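Local coordinates for aminoacyl-tRNA synthetase-interacting multifunctional protein p43 (Plasmodium vivax, PDB 6IPA), which probably binds tRNA through its C-terminal EMAP II-like domain and may associate with aminoacyl-tRNA synthetases and take part in tRNA import, at residues D63-L68 and K107-R112; L68-G73 and K96-L101; V118-G121 and Q126-L129; E128-P133 and A185-S190; F167-H172 and A180-A185. All blocks are in the same frame, centred on the assembly; numbering follows the deposited sequence.

Contact 1 (D63-L68 and K107-R112); sequences DTLYCL and KSLRGR
Cys67 places its sulfur against the bent side chain of Arg112. Cys67 SG lies 3.7 Å from Arg112 NH1 and meets the guanidinium obliquely. The same SG is 3.8 Å from Arg112 CG, so root and head of the arginine both reach it. A bend at the second torsion of Arg112 (chi2 -58°) brings the head of the chain to the sulfur as well. Leu65 makes the other touch. Its CD1 comes within 4.2 Å of Leu109 CD1, with the two side chains crossing at about a right angle. Leu109 and Arg112 are the ends of a type I' turn. Their paired backbone bonds, with Arg112 N 2.6 Å from Leu109 O, close the hairpin tip that bears both side chains. Behind the contact, Leu65 and Cys67 also rest on Cys81 of strand 78-82. Arg112 packs on His59 and Pro60. No hydrogen bond or salt bridge joins 63-68 to 107-112. Between these two segments the join is van der Waals contact at the surface, with the cationic arginine beside a thiol. The hydrogen bond between His59 NE2 and Leu109 O adds a polar hold on the hairpin from outside them.

Contact 2 (L68-G73 and K96-L101); sequences LKINVG and KYVLVL
Ile70 and Val72 meet Val98 and Val100 through methyl groups, and no flat group enters between them. The flat groups stand beside this cluster. The ring of Tyr97 meets the ring of Tyr52, the planes at about 40°. The carboxamide of Asn71 turns to its own strand end, where OD1 accepts from Gly73 N at 2.8 Å. That bond closes an Asx turn at the end of strand 66-71. Across the contact, Ile70 CG2 lies 4.0 Å from Val98 CG2. Ile70 CD1 reaches the same valine methyl, so both branches of the isoleucine bear on it. The first torsion of Ile70 (chi1 -43°) sets CG2 anti to the backbone N and CG1 beside it, and from there CG2 and the CD1 end of CG1 can both reach Val98 CG2. Further along, Val72 CG1 is 3.8 Å from Val100 CG2. Each of these pairs crosses at about a right angle. Ile70 CG2 also approaches Val100 CG2, at 4.3 Å, which links the pairs into one patch. Ile80 of strand 78-82 touches Ile70 and Val100, Val53 touches Val98, and Val118 touches Ile70. Strand 48-58 separates the two strands in the sheet order, so no backbone bond joins them here. The contact is wholly apolar and buried, consistent with the core of an OB-type barrel held by hydrophobic packing across its curled sheet.

Contact 3 (V118-G121 and Q126-L129); sequences VLCG and QIEL
Cys120 overlaps the side chain of Ile127 along its CB–SG bond. Cys120 CB lies 3.6 Å from Ile127 CG1, and Cys120 SG is 3.9 Å from Ile127 CD1. The isoleucine reaches over because CG1 stands anti to the backbone N (chi1 -175°) and the chain runs on extended. A second overlap joins Val118 and Leu129, whose side chains cross obliquely. There Val118 CG1 is 3.8 Å from Leu129 CD2, and both residues also pack on Val98 of strand 97-101. Beside the cysteine overlap the backbones are bonded. Gly121 and Glu128 form an antiparallel hydrogen-bonded pair, with Gly121 N 2.7 Å from Glu128 O. In return Glu128 N gives a bond of 2.8 Å to Gly121 O. That carbonyl oxygen has a further neighbour, Ile127 CA, at 3.2 Å. The oxygen thus takes one hydrogen bond and a weaker CA–H...O contact. Next to them, Cys120 and Leu129 make a non-hydrogen-bonded pair whose CA atoms are 4.3 Å apart and whose side chains diverge. The carboxylate of Glu128 turns to Lys88 in a salt bridge. Backbone bonding of Cys120 with Ser204 ties strand 120-123 to the C-terminal end. The arrangement is a tight antiparallel beta hairpin, strands 120-123 and 126-129, within the EMAP II-like domain, whose family is a putative tRNA-binding one.

Contact 4 (E128-P133 and A185-S190); sequences ELLAPP and AKWLSS
Leu130 and Trp187 both hold CG anti to the carbonyl carbon (chi1 -56° and -71°), which aims the leucine and the indole at each other across the contact. Leu130 then runs on extended to CD1. This methyl lies 3.7 Å from Trp187 CZ3 and 4.0 Å from Trp187 CH2. It therefore meets the six-membered ring at the end far from the backbone, and it approaches obliquely. The two side chains cross at about a right angle. A smaller touch lies further along both chains. Ser189 sets its hydroxyl between the backbone N and the carbonyl carbon (chi1 80°), and OG comes to 3.9 Å from Pro133 CD. That hydroxyl is not spent on the proline: it is hydrogen-bonded to Lys191 N and Gly192 O. The pair Leu130 and Trp187 sits in a buried apolar patch. Leu119 touches both, Val175 packs on Leu130, and Leu99 and Leu173 pack on Trp187. Pro132 adds to the patch by resting on Tyr97 and Leu99. No hydrogen bond crosses the contact. Packing alone joins the coil 130-133, which follows strand 126-129, to strand 185-189. This is consistent with the EMAP II architecture, in which an OB-fold barrel is packed against a C-terminal extension, and here Leu130 and Trp187 meet at that junction.

Contact 5 (F167-H172 and A180-A185); sequences FHIQPH and AHYKDA
The type II' turn Tyr182 to Ala185, at the tip of the hairpin of strands 179-182 and 185-189, meets Ile169 of the short helix and His172 of the 3-10 segment 170-172. Lys183 N gives a hydrogen bond of 3.0 Å to His172 O, nearly straight at 162°, though the donor is tilted out of the carbonyl plane. The two side chains then lie side by side and point the same way. Lys183 CE stands over one face of the His172 imidazole, 4.0 Å from its centroid, in a CH-pi contact. Lys183 CG meets His172 CB at 3.8 Å. The same CG sits above a face of the Tyr182 ring, near its rim, so one lysine chain packs on both rings, by different atoms. Ile169 approaches the tyrosine differently. Its CG2 comes to the ring edge, near the plane, 3.5 Å from Tyr182 CE1. Tyr182 reaches there with its ring anti to the backbone N (chi1 172°). Asp41 gathers the polar ends: it takes a salt bridge from Lys183 NZ and a hydrogen bond with Tyr182 OH. Tyr182 also packs on Trp187, Leu173 and Cys144, and His181 is backbone-bonded to Leu174 of strand 173-176. The helix and its following 3-10 segment thus pack on the tip of a hairpin whose strands belong to the larger antiparallel sheet.

How the contacts relate
Contact 1 brackets contact 2 along the chain; the two share Leu68 on strand 66-71, with centres about 16 Å apart. Contacts 2, 3 and 4 touch one another, with centres about 12 to 13 Å apart. A probable hydrogen bond of 3.0 Å runs from Leu119 N to Leu99 O, and Ile70 CD1 packs 3.5 Å from Val118 CG2. Contact 4 joins contact 5 through Ala185 and a probable hydrogen bond from Trp187 N to Ala180 O. Contacts 1 and 5 lie on opposite sides of the chain's centre, their centres about 27 Å apart. Nothing here marks any of these contacts as part of a tRNA-binding surface.

Contact 1 (D63-L68 and K107-R112)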
# COMPACT_ATOMS: atom_id res chain seq x y z
N ASP A 63 9.22 2.05 -18.73
CA ASP A 63 10.59 1.91 -18.28
C ASP A 63 10.69 1.63 -16.75
O ASP A 63 11.37 0.68 -16.35
CB ASP A 63 11.34 3.20 -18.66
CG ASP A 63 12.84 3.03 -18.68
OD1 ASP A 63 13.46 3.26 -17.63
OD2 ASP A 63 13.38 2.70 -19.75
N THR A 64 10.00 2.44 -15.93
CA THR A 64 10.17 2.43 -14.44
C THR A 64 9.17 1.58 -13.63
O THR A 64 9.29 1.50 -12.40
CB THR A 64 10.10 3.87 -13.83
OG1 THR A 64 8.81 4.47 -14.08
CG2 THR A 64 11.22 4.78 -14.39
N LEU A 65 8.20 0.97 -14.27
CA LEU A 65 7.18 0.24 -13.54
C LEU A 65 7.46 -1.26 -13.57
O LEU A 65 7.72 -1.83 -14.64
CB LEU A 65 5.76 0.49 -14.12
CG LEU A 65 5.20 1.89 -14.39
CD1 LEU A 65 3.77 1.78 -14.88
CD2 LEU A 65 5.26 2.80 -13.17
N TYR A 66 7.39 -1.89 -12.40
CA TYR A 66 7.16 -3.34 -12.35
C TYR A 66 5.65 -3.57 -12.48
O TYR A 66 4.87 -2.72 -12.07
CB TYR A 66 7.64 -3.94 -11.03
CG TYR A 66 9.15 -4.13 -10.90
CD1 TYR A 66 9.87 -4.91 -11.81
CD2 TYR A 66 9.82 -3.55 -9.83
CE1 TYR A 66 11.24 -5.09 -11.65
CE2 TYR A 66 11.18 -3.72 -9.66
CZ TYR A 66 11.90 -4.49 -10.57
OH TYR A 66 13.26 -4.62 -10.36
N CYS A 67 5.26 -4.70 -13.06
CA CYS A 67 3.88 -5.20 -13.08
C CYS A 67 3.73 -6.31 -12.06
O CYS A 67 4.24 -7.42 -12.30
CB CYS A 67 3.55 -5.78 -14.46
SG CYS A 67 3.09 -4.56 -15.72
N LEU A 68 3.01 -6.05 -10.95
CA LEU A 68 2.86 -7.02 -9.85
C LEU A 68 1.57 -7.75 -9.87
O LEU A 68 0.56 -7.21 -10.27
CB LEU A 68 2.95 -6.36 -8.48
CG LEU A 68 4.36 -5.93 -8.09
CD1 LEU A 68 4.94 -4.92 -9.09
CD2 LEU A 68 4.32 -5.41 -6.65
N LYS A 107 -7.14 1.46 -13.17
CA LYS A 107 -6.63 2.35 -14.22
C LYS A 107 -5.91 1.52 -15.31
O LYS A 107 -5.65 0.33 -15.10
CB LYS A 107 -5.66 3.34 -13.59
CG LYS A 107 -6.37 4.53 -12.99
CD LYS A 107 -5.36 5.54 -12.49
CE LYS A 107 -4.92 5.21 -11.08
NZ LYS A 107 -4.00 6.26 -10.58
N SER A 108 -5.61 2.10 -16.46
CA SER A 108 -4.91 1.37 -17.49
C SER A 108 -3.70 2.12 -17.91
O SER A 108 -3.80 2.97 -18.72
CB SER A 108 -5.81 1.18 -18.71
OG SER A 108 -5.40 0.15 -19.59
N LEU A 109 -2.53 1.78 -17.40
CA LEU A 109 -1.31 2.47 -17.75
C LEU A 109 -0.51 1.74 -18.77
O LEU A 109 -0.22 0.58 -18.59
CB LEU A 109 -0.42 2.53 -16.57
CG LEU A 109 -0.94 3.33 -15.43
CD1 LEU A 109 -0.06 3.23 -14.20
CD2 LEU A 109 -1.14 4.76 -15.89
N ARG A 110 -0.27 2.38 -19.90
CA ARG A 110 0.55 1.87 -20.98
C ARG A 110 0.25 0.47 -21.39
O ARG A 110 1.11 -0.33 -21.46
CB ARG A 110 2.02 2.12 -20.74
CG ARG A 110 2.43 3.56 -20.93
CD ARG A 110 3.94 3.65 -20.89
NE ARG A 110 4.62 4.94 -21.06
CZ ARG A 110 5.10 5.69 -20.06
NH1 ARG A 110 4.91 5.36 -18.81
NH2 ARG A 110 5.74 6.79 -20.33
N GLY A 111 -0.99 0.15 -21.54
CA GLY A 111 -1.44 -1.13 -21.95
C GLY A 111 -1.66 -2.00 -20.77
O GLY A 111 -2.44 -2.90 -20.82
N ARG A 112 -1.11 -1.61 -19.64
CA ARG A 112 -1.26 -2.43 -18.44
C ARG A 112 -2.21 -1.99 -17.33
O ARG A 112 -2.10 -0.91 -16.81
CB ARG A 112 0.09 -2.68 -17.82
CG ARG A 112 1.00 -3.48 -18.70
CD ARG A 112 0.43 -4.83 -19.07
NE ARG A 112 1.33 -5.49 -19.99
CZ ARG A 112 2.19 -6.43 -19.67
NH1 ARG A 112 2.27 -6.88 -18.43
NH2 ARG A 112 2.97 -6.95 -20.59

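Contact 2 (L68-G73 and K96-L101)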
# COMPACT_ATOMS: atom_id res chain seq x y z
N LEU A 68 3.01 -6.05 -10.95
CA LEU A 68 2.86 -7.02 -9.85
C LEU A 68 1.57 -7.75 -9.87
O LEU A 68 0.56 -7.21 -10.27
CB LEU A 68 2.95 -6.36 -8.48
CG LEU A 68 4.36 -5.93 -8.09
CD1 LEU A 68 4.94 -4.92 -9.09
CD2 LEU A 68 4.32 -5.41 -6.65
N LYS A 69 1.61 -8.99 -9.40
CA LYS A 69 0.41 -9.79 -9.22
C LYS A 69 0.29 -10.03 -7.72
O LYS A 69 1.20 -10.58 -7.10
CB LYS A 69 0.47 -11.10 -10.03
CG LYS A 69 0.37 -10.87 -11.52
CD LYS A 69 0.38 -12.18 -12.30
CE LYS A 69 0.47 -11.97 -13.81
NZ LYS A 69 -0.83 -11.43 -14.31
N ILE A 70 -0.80 -9.58 -7.13
CA ILE A 70 -0.86 -9.56 -5.69
C ILE A 70 -2.18 -10.13 -5.20
O ILE A 70 -3.23 -9.72 -5.63
CB ILE A 70 -0.63 -8.14 -5.14
CG1 ILE A 70 0.53 -7.43 -5.87
CG2 ILE A 70 -0.30 -8.26 -3.68
CD1 ILE A 70 1.02 -6.18 -5.15
N ASN A 71 -2.10 -11.16 -4.38
CA ASN A 71 -3.27 -11.84 -3.82
C ASN A 71 -3.69 -11.04 -2.61
O ASN A 71 -2.92 -10.92 -1.63
CB ASN A 71 -2.86 -13.24 -3.39
CG ASN A 71 -3.90 -13.91 -2.56
OD1 ASN A 71 -4.97 -13.33 -2.26
ND2 ASN A 71 -3.60 -15.12 -2.14
N VAL A 72 -4.89 -10.45 -2.69
CA VAL A 72 -5.38 -9.61 -1.60
C VAL A 72 -6.68 -10.23 -1.03
O VAL A 72 -7.48 -9.54 -0.43
CB VAL A 72 -5.63 -8.17 -2.02
CG1 VAL A 72 -4.35 -7.39 -2.16
CG2 VAL A 72 -6.36 -8.12 -3.32
N GLY A 73 -6.86 -11.53 -1.21
CA GLY A 73 -7.91 -12.26 -0.55
C GLY A 73 -9.07 -12.43 -1.45
O GLY A 73 -10.03 -13.03 -1.05
N LYS A 96 6.68 -11.22 -1.00
CA LYS A 96 6.44 -10.41 0.19
C LYS A 96 4.94 -10.24 0.44
O LYS A 96 4.10 -10.35 -0.48
CB LYS A 96 7.07 -9.02 0.07
CG LYS A 96 8.58 -9.02 -0.08
CD LYS A 96 9.29 -9.59 1.12
CE LYS A 96 10.77 -9.74 0.79
NZ LYS A 96 11.40 -8.45 0.34
N TYR A 97 4.64 -9.98 1.71
CA TYR A 97 3.33 -9.57 2.20
C TYR A 97 3.37 -8.05 2.20
O TYR A 97 4.21 -7.45 2.88
CB TYR A 97 3.04 -10.15 3.62
CG TYR A 97 2.60 -11.61 3.58
CD1 TYR A 97 1.27 -11.95 3.43
CD2 TYR A 97 3.52 -12.64 3.66
CE1 TYR A 97 0.86 -13.28 3.38
CE2 TYR A 97 3.15 -13.96 3.59
CZ TYR A 97 1.81 -14.28 3.45
OH TYR A 97 1.44 -15.60 3.41
N VAL A 98 2.48 -7.41 1.44
CA VAL A 98 2.57 -5.95 1.31
C VAL A 98 1.25 -5.36 1.74
O VAL A 98 0.29 -6.12 2.01
CB VAL A 98 2.94 -5.53 -0.11
CG1 VAL A 98 4.33 -6.02 -0.43
CG2 VAL A 98 1.96 -6.09 -1.13
N LEU A 99 1.24 -4.02 1.87
CA LEU A 99 0.03 -3.26 2.19
C LEU A 99 -0.53 -2.59 0.98
O LEU A 99 0.07 -1.67 0.44
CB LEU A 99 0.33 -2.21 3.24
CG LEU A 99 0.77 -2.80 4.60
CD1 LEU A 99 0.43 -1.81 5.72
CD2 LEU A 99 0.18 -4.17 4.92
N VAL A 100 -1.69 -3.05 0.55
CA VAL A 100 -2.34 -2.49 -0.64
C VAL A 100 -3.48 -1.56 -0.27
O VAL A 100 -4.39 -1.99 0.43
CB VAL A 100 -2.91 -3.62 -1.54
CG1 VAL A 100 -3.58 -3.05 -2.77
CG2 VAL A 100 -1.78 -4.57 -1.95
N LEU A 101 -3.43 -0.32 -0.77
CA LEU A 101 -4.61 0.58 -0.83
C LEU A 101 -5.57 0.05 -1.90
O LEU A 101 -5.51 0.43 -3.08
CB LEU A 101 -4.21 2.04 -1.12
CG LEU A 101 -5.37 3.04 -1.27
CD1 LEU A 101 -6.22 3.04 -0.02
CD2 LEU A 101 -4.92 4.49 -1.51

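Contact 3 (V118-G121 and Q126-L129)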
# COMPACT_ATOMS: atom_id res chain seq x y z
N VAL A 118 0.82 -0.22 -3.86
CA VAL A 118 1.57 -0.82 -2.77
C VAL A 118 2.22 0.30 -2.01
O VAL A 118 2.70 1.26 -2.62
CB VAL A 118 2.62 -1.84 -3.28
CG1 VAL A 118 3.47 -2.32 -2.13
CG2 VAL A 118 1.93 -3.00 -3.98
N LEU A 119 2.19 0.19 -0.67
CA LEU A 119 2.50 1.34 0.16
C LEU A 119 3.95 1.24 0.62
O LEU A 119 4.40 0.14 0.90
CB LEU A 119 1.56 1.44 1.38
CG LEU A 119 0.04 1.70 1.36
CD1 LEU A 119 -0.70 1.61 2.69
CD2 LEU A 119 -0.27 3.02 0.74
N CYS A 120 4.65 2.39 0.69
CA CYS A 120 6.09 2.44 1.02
C CYS A 120 6.49 3.62 1.87
O CYS A 120 5.85 4.67 1.86
CB CYS A 120 6.96 2.60 -0.23
SG CYS A 120 6.71 1.43 -1.56
N GLY A 121 7.61 3.44 2.54
CA GLY A 121 8.29 4.50 3.25
C GLY A 121 9.38 5.06 2.36
O GLY A 121 10.01 4.33 1.57
N GLN A 126 16.25 6.70 -0.34
CA GLN A 126 15.78 5.32 -0.06
C GLN A 126 14.26 5.21 -0.13
O GLN A 126 13.53 6.13 0.31
CB GLN A 126 16.19 4.87 1.34
CG GLN A 126 17.69 4.79 1.62
CD GLN A 126 17.99 4.59 3.10
OE1 GLN A 126 18.04 3.47 3.60
NE2 GLN A 126 18.20 5.70 3.81
N ILE A 127 13.77 4.08 -0.66
CA ILE A 127 12.35 3.76 -0.51
C ILE A 127 12.23 2.30 -0.11
O ILE A 127 12.86 1.46 -0.72
CB ILE A 127 11.54 4.11 -1.79
CG1 ILE A 127 10.02 3.89 -1.59
CG2 ILE A 127 12.05 3.33 -2.99
CD1 ILE A 127 9.19 4.17 -2.84
N GLU A 128 11.48 1.99 0.95
CA GLU A 128 11.26 0.60 1.36
C GLU A 128 9.77 0.31 1.47
O GLU A 128 8.97 1.23 1.66
CB GLU A 128 11.92 0.29 2.70
CG GLU A 128 13.41 0.58 2.82
CD GLU A 128 14.31 -0.31 1.92
OE1 GLU A 128 13.96 -1.50 1.67
OE2 GLU A 128 15.37 0.18 1.49
N LEU A 129 9.41 -0.96 1.35
CA LEU A 129 8.03 -1.36 1.52
C LEU A 129 7.63 -1.27 2.99
O LEU A 129 8.46 -1.47 3.87
CB LEU A 129 7.86 -2.83 1.15
CG LEU A 129 8.11 -3.32 -0.23
CD1 LEU A 129 8.01 -4.82 -0.14
CD2 LEU A 129 7.07 -2.82 -1.16

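Contact 4 (E128-P133 and A185-S190)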
# COMPACT_ATOMS: atom_id res chain seq x y z
N GLU A 128 11.48 1.99 0.95
CA GLU A 128 11.26 0.60 1.36
C GLU A 128 9.77 0.31 1.47
O GLU A 128 8.97 1.23 1.66
CB GLU A 128 11.92 0.29 2.70
CG GLU A 128 13.41 0.58 2.82
CD GLU A 128 14.31 -0.31 1.92
OE1 GLU A 128 13.96 -1.50 1.67
OE2 GLU A 128 15.37 0.18 1.49
N LEU A 129 9.41 -0.96 1.35
CA LEU A 129 8.03 -1.36 1.52
C LEU A 129 7.63 -1.27 2.99
O LEU A 129 8.46 -1.47 3.87
CB LEU A 129 7.86 -2.83 1.15
CG LEU A 129 8.11 -3.32 -0.23
CD1 LEU A 129 8.01 -4.82 -0.14
CD2 LEU A 129 7.07 -2.82 -1.16
N LEU A 130 6.35 -1.03 3.24
CA LEU A 130 5.78 -1.18 4.61
C LEU A 130 5.55 -2.65 4.75
O LEU A 130 5.23 -3.30 3.76
CB LEU A 130 4.48 -0.40 4.80
CG LEU A 130 4.56 1.10 4.49
CD1 LEU A 130 3.21 1.77 4.67
CD2 LEU A 130 5.65 1.82 5.32
N ALA A 131 5.80 -3.20 5.92
CA ALA A 131 5.74 -4.63 6.12
C ALA A 131 4.84 -5.00 7.32
O ALA A 131 4.98 -4.39 8.41
CB ALA A 131 7.15 -5.20 6.32
N PRO A 132 3.93 -5.98 7.13
CA PRO A 132 3.18 -6.57 8.24
C PRO A 132 4.01 -7.59 8.88
O PRO A 132 4.67 -8.27 8.18
CB PRO A 132 2.02 -7.30 7.55
CG PRO A 132 2.50 -7.55 6.16
CD PRO A 132 3.35 -6.35 5.83
N PRO A 133 3.96 -7.71 10.20
CA PRO A 133 4.65 -8.87 10.76
C PRO A 133 4.11 -10.14 10.16
O PRO A 133 3.05 -10.15 9.56
CB PRO A 133 4.32 -8.79 12.25
CG PRO A 133 4.02 -7.35 12.48
CD PRO A 133 3.33 -6.88 11.24
N ALA A 185 -1.32 7.86 15.61
CA ALA A 185 -1.93 6.57 15.82
C ALA A 185 -1.32 5.54 14.89
O ALA A 185 -1.44 5.66 13.69
CB ALA A 185 -3.44 6.67 15.55
N LYS A 186 -0.74 4.49 15.47
CA LYS A 186 -0.05 3.43 14.73
C LYS A 186 -0.94 2.55 13.91
O LYS A 186 -2.06 2.32 14.28
CB LYS A 186 0.68 2.54 15.72
CG LYS A 186 1.76 3.30 16.48
CD LYS A 186 2.34 2.44 17.57
CE LYS A 186 3.56 3.10 18.19
NZ LYS A 186 4.57 2.05 18.51
N TRP A 187 -0.41 2.02 12.81
CA TRP A 187 -1.12 1.10 11.96
C TRP A 187 -0.99 -0.25 12.56
O TRP A 187 0.13 -0.66 12.92
CB TRP A 187 -0.46 1.03 10.59
CG TRP A 187 -0.63 2.24 9.72
CD1 TRP A 187 -0.86 3.52 10.12
CD2 TRP A 187 -0.52 2.28 8.31
NE1 TRP A 187 -0.90 4.36 9.02
CE2 TRP A 187 -0.70 3.61 7.90
CE3 TRP A 187 -0.26 1.31 7.34
CZ2 TRP A 187 -0.64 4.00 6.59
CZ3 TRP A 187 -0.24 1.69 6.04
CH2 TRP A 187 -0.42 3.03 5.67
N LEU A 188 -2.12 -0.99 12.60
CA LEU A 188 -2.17 -2.30 13.26
C LEU A 188 -2.63 -3.45 12.36
O LEU A 188 -3.49 -3.29 11.53
CB LEU A 188 -3.11 -2.20 14.46
CG LEU A 188 -2.55 -1.88 15.84
CD1 LEU A 188 -1.61 -0.68 15.86
CD2 LEU A 188 -3.71 -1.71 16.80
N SER A 189 -2.06 -4.63 12.55
CA SER A 189 -2.45 -5.83 11.81
C SER A 189 -2.91 -6.79 12.85
O SER A 189 -2.85 -6.48 14.05
CB SER A 189 -1.23 -6.46 11.12
OG SER A 189 -0.49 -7.24 12.07
N SER A 190 -3.30 -7.98 12.41
CA SER A 190 -3.71 -9.05 13.33
C SER A 190 -2.56 -9.56 14.14
O SER A 190 -2.78 -10.29 15.10
CB SER A 190 -4.37 -10.23 12.58
OG SER A 190 -3.58 -10.80 11.54

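Contact 5 (F167-H172 and A180-A185)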
# COMPACT_ATOMS: atom_id res chain seq x y z
N PHE A 167 -4.85 11.62 -0.76
CA PHE A 167 -3.87 12.69 -0.96
C PHE A 167 -4.00 13.80 0.08
O PHE A 167 -3.06 14.59 0.26
CB PHE A 167 -3.97 13.31 -2.36
CG PHE A 167 -3.87 12.32 -3.46
CD1 PHE A 167 -2.63 11.92 -3.93
CD2 PHE A 167 -5.00 11.73 -3.99
CE1 PHE A 167 -2.52 10.96 -4.92
CE2 PHE A 167 -4.90 10.78 -5.00
CZ PHE A 167 -3.66 10.39 -5.47
N HIS A 168 -5.15 13.86 0.75
CA HIS A 168 -5.37 14.83 1.81
C HIS A 168 -4.84 14.26 3.11
O HIS A 168 -4.37 14.97 3.99
CB HIS A 168 -6.86 15.13 1.94
CG HIS A 168 -7.40 16.06 0.90
ND1 HIS A 168 -7.46 17.43 1.08
CD2 HIS A 168 -7.93 15.82 -0.32
CE1 HIS A 168 -8.00 17.99 0.01
NE2 HIS A 168 -8.30 17.04 -0.86
N ILE A 169 -4.97 12.95 3.22
CA ILE A 169 -4.52 12.21 4.38
C ILE A 169 -2.99 12.03 4.36
O ILE A 169 -2.32 12.10 5.41
CB ILE A 169 -5.18 10.82 4.36
CG1 ILE A 169 -6.72 10.95 4.55
CG2 ILE A 169 -4.56 9.93 5.41
CD1 ILE A 169 -7.56 9.74 4.12
N GLN A 170 -2.46 11.80 3.15
CA GLN A 170 -1.06 11.44 2.92
C GLN A 170 -0.06 12.23 3.75
O GLN A 170 0.77 11.62 4.41
CB GLN A 170 -0.73 11.53 1.42
CG GLN A 170 0.69 11.16 1.07
CD GLN A 170 0.87 10.83 -0.40
OE1 GLN A 170 0.31 11.49 -1.28
NE2 GLN A 170 1.66 9.79 -0.67
N PRO A 171 -0.18 13.56 3.80
CA PRO A 171 0.83 14.33 4.58
C PRO A 171 0.94 13.97 6.04
O PRO A 171 1.91 14.30 6.68
CB PRO A 171 0.35 15.78 4.45
CG PRO A 171 -0.58 15.78 3.27
CD PRO A 171 -1.26 14.44 3.31
N HIS A 172 -0.06 13.29 6.58
CA HIS A 172 -0.04 12.86 7.95
C HIS A 172 0.34 11.40 8.07
O HIS A 172 0.39 10.89 9.18
CB HIS A 172 -1.44 13.05 8.54
CG HIS A 172 -1.97 14.44 8.41
ND1 HIS A 172 -1.40 15.52 9.05
CD2 HIS A 172 -3.02 14.93 7.71
CE1 HIS A 172 -2.07 16.62 8.75
NE2 HIS A 172 -3.05 16.29 7.93
N ALA A 180 4.65 2.48 11.18
CA ALA A 180 3.78 3.31 10.37
C ALA A 180 2.69 3.95 11.23
O ALA A 180 2.04 3.25 12.02
CB ALA A 180 3.13 2.47 9.28
N HIS A 181 2.44 5.24 11.00
CA HIS A 181 1.40 6.04 11.71
C HIS A 181 0.45 6.83 10.81
O HIS A 181 0.89 7.48 9.85
CB HIS A 181 2.04 7.12 12.60
CG HIS A 181 2.83 6.57 13.73
ND1 HIS A 181 3.91 5.72 13.56
CD2 HIS A 181 2.71 6.76 15.07
CE1 HIS A 181 4.41 5.41 14.75
NE2 HIS A 181 3.71 6.04 15.68
N TYR A 182 -0.85 6.82 11.16
CA TYR A 182 -1.73 7.94 10.77
C TYR A 182 -1.63 8.95 11.91
O TYR A 182 -2.00 8.65 13.03
CB TYR A 182 -3.18 7.47 10.50
CG TYR A 182 -4.14 8.63 10.28
CD1 TYR A 182 -4.17 9.31 9.09
CD2 TYR A 182 -4.99 9.06 11.30
CE1 TYR A 182 -5.00 10.38 8.90
CE2 TYR A 182 -5.83 10.13 11.12
CZ TYR A 182 -5.84 10.80 9.92
OH TYR A 182 -6.68 11.89 9.70
N LYS A 183 -1.09 10.10 11.66
CA LYS A 183 -0.94 11.06 12.71
C LYS A 183 -0.15 10.49 13.85
O LYS A 183 0.99 10.20 13.69
CB LYS A 183 -2.26 11.66 13.12
CG LYS A 183 -2.86 12.45 12.00
CD LYS A 183 -4.16 13.09 12.35
CE LYS A 183 -4.55 13.99 11.24
NZ LYS A 183 -5.97 13.80 10.93
N ASP A 184 -0.71 10.43 15.04
CA ASP A 184 -0.04 9.82 16.16
C ASP A 184 -0.49 8.42 16.46
O ASP A 184 -0.10 7.86 17.43
CB ASP A 184 -0.30 10.64 17.38
CG ASP A 184 0.52 11.85 17.43
OD1 ASP A 184 1.55 11.89 16.83
OD2 ASP A 184 0.17 12.78 18.11
N ALA A 185 -1.32 7.86 15.61
CA ALA A 185 -1.93 6.57 15.82
C ALA A 185 -1.32 5.54 14.89
O ALA A 185 -1.44 5.66 13.69
CB ALA A 185 -3.44 6.67 15.55